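Local coordinates for signal transducer and activator of transcription (Mus musculus, PDB 5OEN), which probably acts as a transcription factor in cytokine signalling, here represented by its coiled-coil domain, a bundle of four long helices, at residues A126-K140 against V157-L171. The protein carries 2 engineered substitutions. Numbering follows the deposited sequence.
Sequences AKFLFHLRQLLKQLK and VDLQNAQVMELLQRL
The F130 ring has CD2 of L168 over the centre of one face, 3.8 Å from the ring centroid, a CH-pi contact. The guanidinium plane of R133 is turned nearly perpendicular to the N161 amide (81°); the touching is done by the aliphatic part of R133, CG 4.0 Å from OD1 of N161.

Both lie at the margin of an antiparallel helix pair in the four-helix STAT coiled-coil domain, formed by helices 115-142 and 151-173. The axes of segments 126-140 and 157-171 approach to 9.7 Å at a signed crossing angle of -154°. Three side chains pack knobs-into-holes, consistent with a coiled coil. L129 enters among V164, L167, L168 and L171, its CD1 reaching CD1 of L171 and CB of L167. V164 returns the insertion among L129, L132, R133 and L136. L136 fills the hole of V157, Q160, N161 and V164; with CG anti to its carbonyl carbon (chi1 -71°), it places CD2 3.5 Å from OE1 of Q160. That amide is held from helix 50-104, where S76 bonds OE1 and the carbonyl of L73 bonds NE2. K140, bent at its third and fourth torsions, brings CD to 3.7 Å from OD1 of D158. Its NZ is 5.9 Å from that OD1, too far for a salt bridge.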
loop_
_atom_site.group_PDB
_atom_site.type_symbol
_atom_site.label_atom_id
_atom_site.label_comp_id
_atom_site.label_asym_id
_atom_site.label_seq_id
_atom_site.Cartn_x
_atom_site.Cartn_y
_atom_site.Cartn_z
ATOM N N ALA B 126 20.251 -6.627 19.430
ATOM C CA ALA B 126 18.947 -6.377 20.032
ATOM C C ALA B 126 18.110 -5.446 19.164
ATOM O O ALA B 126 16.909 -5.673 18.976
ATOM C CB ALA B 126 19.121 -5.791 21.433
ATOM N N LYS B 127 18.731 -4.394 18.623
ATOM C CA LYS B 127 18.007 -3.456 17.771
ATOM C C LYS B 127 17.366 -4.157 16.580
ATOM O O LYS B 127 16.346 -3.689 16.062
ATOM C CB LYS B 127 18.952 -2.349 17.298
ATOM C CG LYS B 127 19.246 -1.305 18.368
ATOM C CD LYS B 127 20.621 -0.673 18.195
ATOM C CE LYS B 127 20.737 0.111 16.895
ATOM N NZ LYS B 127 22.056 0.799 16.781
ATOM N N PHE B 128 17.947 -5.271 16.129
ATOM C CA PHE B 128 17.326 -6.042 15.058
ATOM C C PHE B 128 16.092 -6.784 15.554
ATOM O O PHE B 128 15.077 -6.853 14.852
ATOM C CB PHE B 128 18.335 -7.027 14.468
ATOM C CG PHE B 128 19.345 -6.399 13.548
ATOM C CD1 PHE B 128 18.948 -5.525 12.550
ATOM C CD2 PHE B 128 20.694 -6.689 13.679
ATOM C CE1 PHE B 128 19.875 -4.953 11.703
ATOM C CE2 PHE B 128 21.625 -6.117 12.834
ATOM C CZ PHE B 128 21.216 -5.249 11.846
ATOM N N LEU B 129 16.160 -7.342 16.763
ATOM C CA LEU B 129 15.046 -8.132 17.274
ATOM C C LEU B 129 13.854 -7.250 17.619
ATOM O O LEU B 129 12.701 -7.651 17.418
ATOM C CB LEU B 129 15.496 -8.944 18.489
ATOM C CG LEU B 129 16.316 -10.186 18.140
ATOM C CD1 LEU B 129 17.127 -10.635 19.333
ATOM C CD2 LEU B 129 15.402 -11.302 17.662
ATOM N N PHE B 130 14.103 -6.046 18.137
ATOM C CA PHE B 130 12.994 -5.127 18.372
ATOM C C PHE B 130 12.380 -4.677 17.057
ATOM O O PHE B 130 11.152 -4.610 16.928
ATOM C CB PHE B 130 13.457 -3.919 19.185
ATOM C CG PHE B 130 13.707 -4.228 20.632
ATOM C CD1 PHE B 130 12.657 -4.566 21.473
ATOM C CD2 PHE B 130 14.986 -4.173 21.153
ATOM C CE1 PHE B 130 12.883 -4.850 22.805
ATOM C CE2 PHE B 130 15.218 -4.457 22.484
ATOM C CZ PHE B 130 14.165 -4.795 23.311
ATOM N N HIS B 131 13.217 -4.366 16.069
ATOM C CA HIS B 131 12.704 -4.013 14.752
ATOM C C HIS B 131 11.849 -5.140 14.189
ATOM O O HIS B 131 10.749 -4.904 13.678
ATOM C CB HIS B 131 13.863 -3.692 13.808
ATOM C CG HIS B 131 13.441 -2.994 12.553
ATOM N ND1 HIS B 131 12.146 -2.578 12.330
ATOM C CD2 HIS B 131 14.145 -2.636 11.453
ATOM C CE1 HIS B 131 12.070 -1.996 11.148
ATOM N NE2 HIS B 131 13.269 -2.018 10.595
ATOM N N LEU B 132 12.335 -6.379 14.284
ATOM C CA LEU B 132 11.587 -7.505 13.735
ATOM C C LEU B 132 10.291 -7.736 14.503
ATOM O O LEU B 132 9.273 -8.115 13.911
ATOM C CB LEU B 132 12.453 -8.765 13.744
ATOM C CG LEU B 132 11.869 -9.993 13.038
ATOM C CD1 LEU B 132 11.609 -9.714 11.561
ATOM C CD2 LEU B 132 12.797 -11.187 13.199
ATOM N N ARG B 133 10.304 -7.514 15.820
ATOM C CA ARG B 133 9.070 -7.635 16.590
ATOM C C ARG B 133 8.034 -6.629 16.111
ATOM O O ARG B 133 6.844 -6.951 16.005
ATOM C CB ARG B 133 9.349 -7.442 18.080
ATOM C CG ARG B 133 8.098 -7.536 18.942
ATOM C CD ARG B 133 8.407 -7.434 20.423
ATOM N NE ARG B 133 7.191 -7.530 21.227
ATOM C CZ ARG B 133 7.168 -7.579 22.556
ATOM N NH1 ARG B 133 6.009 -7.666 23.193
ATOM N NH2 ARG B 133 8.298 -7.543 23.250
ATOM N N GLN B 134 8.467 -5.401 15.818
ATOM C CA GLN B 134 7.550 -4.399 15.290
ATOM C C GLN B 134 6.965 -4.841 13.954
ATOM O O GLN B 134 5.773 -4.643 13.694
ATOM C CB GLN B 134 8.272 -3.060 15.140
ATOM C CG GLN B 134 7.422 -1.963 14.519
ATOM C CD GLN B 134 6.174 -1.670 15.326
ATOM O OE1 GLN B 134 5.065 -1.636 14.788
ATOM N NE2 GLN B 134 6.346 -1.452 16.626
ATOM N N LEU B 135 7.790 -5.444 13.095
ATOM C CA LEU B 135 7.318 -5.845 11.772
ATOM C C LEU B 135 6.329 -7.000 11.864
ATOM O O LEU B 135 5.288 -6.985 11.196
ATOM C CB LEU B 135 8.507 -6.215 10.885
ATOM C CG LEU B 135 9.544 -5.107 10.672
ATOM C CD1 LEU B 135 10.678 -5.599 9.787
ATOM C CD2 LEU B 135 8.915 -3.851 10.083
ATOM N N LEU B 136 6.633 -8.013 12.678
ATOM C CA LEU B 136 5.666 -9.083 12.901
ATOM C C LEU B 136 4.378 -8.534 13.500
ATOM O O LEU B 136 3.283 -9.009 13.181
ATOM C CB LEU B 136 6.262 -10.153 13.815
ATOM C CG LEU B 136 7.366 -11.038 13.235
ATOM C CD1 LEU B 136 7.913 -11.951 14.320
ATOM C CD2 LEU B 136 6.858 -11.854 12.057
ATOM N N LYS B 137 4.494 -7.537 14.378
ATOM C CA LYS B 137 3.313 -6.903 14.948
ATOM C C LYS B 137 2.462 -6.248 13.869
ATOM O O LYS B 137 1.232 -6.214 13.984
ATOM C CB LYS B 137 3.739 -5.881 15.998
ATOM C CG LYS B 137 2.601 -5.346 16.858
ATOM C CD LYS B 137 3.102 -4.367 17.915
ATOM C CE LYS B 137 4.214 -4.969 18.767
ATOM N NZ LYS B 137 4.466 -4.196 20.013
ATOM N N GLN B 138 3.095 -5.722 12.820
ATOM C CA GLN B 138 2.345 -5.158 11.703
ATOM C C GLN B 138 1.624 -6.253 10.927
ATOM O O GLN B 138 0.440 -6.117 10.596
ATOM C CB GLN B 138 3.284 -4.374 10.782
ATOM C CG GLN B 138 3.849 -3.105 11.402
ATOM C CD GLN B 138 4.845 -2.413 10.495
ATOM O OE1 GLN B 138 5.496 -3.050 9.668
ATOM N NE2 GLN B 138 4.964 -1.099 10.641
ATOM N N LEU B 139 2.325 -7.349 10.629
ATOM C CA LEU B 139 1.704 -8.454 9.902
ATOM C C LEU B 139 0.527 -9.035 10.671
ATOM O O LEU B 139 -0.455 -9.477 10.063
ATOM C CB LEU B 139 2.743 -9.538 9.616
ATOM C CG LEU B 139 3.822 -9.141 8.606
ATOM C CD1 LEU B 139 5.016 -10.079 8.688
ATOM C CD2 LEU B 139 3.250 -9.130 7.197
ATOM N N LYS B 140 0.600 -9.043 12.003
ATOM C CA LYS B 140 -0.519 -9.527 12.800
ATOM C C LYS B 140 -1.746 -8.644 12.620
ATOM O O LYS B 140 -2.879 -9.136 12.666
ATOM C CB LYS B 140 -0.113 -9.600 14.272
ATOM C CG LYS B 140 -1.164 -10.203 15.191
ATOM C CD LYS B 140 -0.542 -10.730 16.483
ATOM C CE LYS B 140 0.245 -9.659 17.236
ATOM N NZ LYS B 140 -0.616 -8.543 17.719
ATOM N N VAL B 157 2.969 -16.014 12.138
ATOM C CA VAL B 157 3.428 -14.790 12.785
ATOM C C VAL B 157 3.523 -14.994 14.293
ATOM O O VAL B 157 4.530 -14.649 14.922
ATOM C CB VAL B 157 2.498 -13.616 12.427
ATOM C CG1 VAL B 157 2.950 -12.330 13.113
ATOM C CG2 VAL B 157 2.451 -13.422 10.917
ATOM N N ASP B 158 2.472 -15.556 14.897
ATOM C CA ASP B 158 2.501 -15.832 16.330
ATOM C C ASP B 158 3.692 -16.705 16.700
ATOM O O ASP B 158 4.351 -16.474 17.720
ATOM C CB ASP B 158 1.200 -16.508 16.764
ATOM C CG ASP B 158 -0.001 -15.590 16.656
ATOM O OD1 ASP B 158 0.161 -14.368 16.859
ATOM O OD2 ASP B 158 -1.109 -16.093 16.374
ATOM N N LEU B 159 3.984 -17.718 15.882
ATOM C CA LEU B 159 5.069 -18.637 16.202
ATOM C C LEU B 159 6.425 -17.953 16.091
ATOM O O LEU B 159 7.337 -18.239 16.874
ATOM C CB LEU B 159 5.005 -19.859 15.288
ATOM C CG LEU B 159 6.098 -20.913 15.482
ATOM C CD1 LEU B 159 6.153 -21.391 16.926
ATOM C CD2 LEU B 159 5.867 -22.083 14.540
ATOM N N GLN B 160 6.580 -17.048 15.124
ATOM C CA GLN B 160 7.819 -16.287 15.015
ATOM C C GLN B 160 7.912 -15.200 16.076
ATOM O O GLN B 160 9.014 -14.889 16.543
ATOM C CB GLN B 160 7.932 -15.662 13.626
ATOM C CG GLN B 160 8.105 -16.670 12.509
ATOM C CD GLN B 160 8.170 -16.016 11.149
ATOM O OE1 GLN B 160 8.357 -14.804 11.041
ATOM N NE2 GLN B 160 8.010 -16.814 10.099
ATOM N N ASN B 161 6.778 -14.613 16.462
ATOM C CA ASN B 161 6.781 -13.613 17.521
ATOM C C ASN B 161 7.259 -14.206 18.839
ATOM O O ASN B 161 7.884 -13.507 19.645
ATOM C CB ASN B 161 5.381 -13.024 17.685
ATOM C CG ASN B 161 5.403 -11.555 18.060
ATOM O OD1 ASN B 161 6.344 -11.075 18.691
ATOM N ND2 ASN B 161 4.361 -10.832 17.664
ATOM N N ALA B 162 6.971 -15.486 19.081
ATOM C CA ALA B 162 7.454 -16.139 20.291
ATOM C C ALA B 162 8.968 -16.302 20.254
ATOM O O ALA B 162 9.659 -16.005 21.236
ATOM C CB ALA B 162 6.769 -17.494 20.460
ATOM N N GLN B 163 9.502 -16.771 19.124
ATOM C CA GLN B 163 10.944 -16.958 19.006
ATOM C C GLN B 163 11.682 -15.637 19.181
ATOM O O GLN B 163 12.665 -15.553 19.928
ATOM C CB GLN B 163 11.275 -17.586 17.652
ATOM C CG GLN B 163 10.582 -18.915 17.407
ATOM C CD GLN B 163 10.866 -19.472 16.030
ATOM O OE1 GLN B 163 9.947 -19.798 15.280
ATOM N NE2 GLN B 163 12.145 -19.586 15.688
ATOM N N VAL B 164 11.218 -14.589 18.497
ATOM C CA VAL B 164 11.849 -13.279 18.618
ATOM C C VAL B 164 11.883 -12.838 20.075
ATOM O O VAL B 164 12.850 -12.214 20.528
ATOM C CB VAL B 164 11.114 -12.255 17.731
ATOM C CG1 VAL B 164 11.572 -10.829 18.041
ATOM C CG2 VAL B 164 11.337 -12.577 16.258
ATOM N N MET B 165 10.830 -13.154 20.832
ATOM C CA MET B 165 10.773 -12.727 22.225
ATOM C C MET B 165 11.723 -13.544 23.090
ATOM O O MET B 165 12.319 -13.015 24.037
ATOM C CB MET B 165 9.343 -12.837 22.751
ATOM C CG MET B 165 9.119 -12.095 24.057
ATOM S SD MET B 165 9.224 -10.305 23.854
ATOM C CE MET B 165 9.791 -9.811 25.481
ATOM N N GLU B 166 11.877 -14.834 22.785
ATOM C CA GLU B 166 12.829 -15.656 23.525
ATOM C C GLU B 166 14.256 -15.185 23.283
ATOM O O GLU B 166 15.082 -15.188 24.203
ATOM C CB GLU B 166 12.669 -17.122 23.128
ATOM C CG GLU B 166 11.294 -17.692 23.433
ATOM C CD GLU B 166 11.055 -19.026 22.761
ATOM O OE1 GLU B 166 11.921 -19.917 22.883
ATOM O OE2 GLU B 166 10.005 -19.182 22.102
ATOM N N LEU B 167 14.566 -14.774 22.052
ATOM C CA LEU B 167 15.881 -14.209 21.775
ATOM C C LEU B 167 16.094 -12.916 22.552
ATOM O O LEU B 167 17.176 -12.688 23.106
ATOM C CB LEU B 167 16.047 -13.971 20.274
ATOM C CG LEU B 167 16.604 -15.141 19.460
ATOM C CD1 LEU B 167 15.728 -16.381 19.591
ATOM C CD2 LEU B 167 16.757 -14.741 17.997
ATOM N N LEU B 168 15.076 -12.055 22.602
ATOM C CA LEU B 168 15.179 -10.832 23.391
ATOM C C LEU B 168 15.352 -11.152 24.869
ATOM O O LEU B 168 16.205 -10.568 25.550
ATOM C CB LEU B 168 13.941 -9.960 23.178
ATOM C CG LEU B 168 13.829 -9.221 21.845
ATOM C CD1 LEU B 168 12.459 -8.576 21.725
ATOM C CD2 LEU B 168 14.920 -8.173 21.716
ATOM N N GLN B 169 14.544 -12.078 25.385
ATOM C CA GLN B 169 14.640 -12.444 26.794
ATOM C C GLN B 169 16.053 -12.895 27.145
ATOM O O GLN B 169 16.573 -12.555 28.214
ATOM C CB GLN B 169 13.621 -13.537 27.114
ATOM C CG GLN B 169 13.336 -13.704 28.593
ATOM C CD GLN B 169 12.179 -14.647 28.852
ATOM O OE1 GLN B 169 12.376 -15.818 29.183
ATOM N NE2 GLN B 169 10.959 -14.141 28.700
ATOM N N ARG B 170 16.690 -13.661 26.255
ATOM C CA ARG B 170 18.097 -14.001 26.437
ATOM C C ARG B 170 18.953 -12.743 26.531
ATOM O O ARG B 170 19.724 -12.567 27.482
ATOM C CB ARG B 170 18.581 -14.877 25.280
ATOM C CG ARG B 170 18.142 -16.330 25.327
ATOM C CD ARG B 170 18.309 -16.964 23.956
ATOM N NE ARG B 170 18.208 -18.423 23.989
ATOM C CZ ARG B 170 19.169 -19.270 23.623
ATOM N NH1 ARG B 170 20.338 -18.833 23.175
ATOM N NH2 ARG B 170 18.953 -20.578 23.699
ATOM N N LEU B 171 18.824 -11.852 25.545
ATOM C CA LEU B 171 19.718 -10.702 25.447
ATOM C C LEU B 171 19.502 -9.721 26.591
ATOM O O LEU B 171 20.465 -9.137 27.102
ATOM C CB LEU B 171 19.516 -10.004 24.102
ATOM C CG LEU B 171 20.213 -10.635 22.897
ATOM C CD1 LEU B 171 19.657 -10.054 21.612
ATOM C CD2 LEU B 171 21.716 -10.418 22.974
#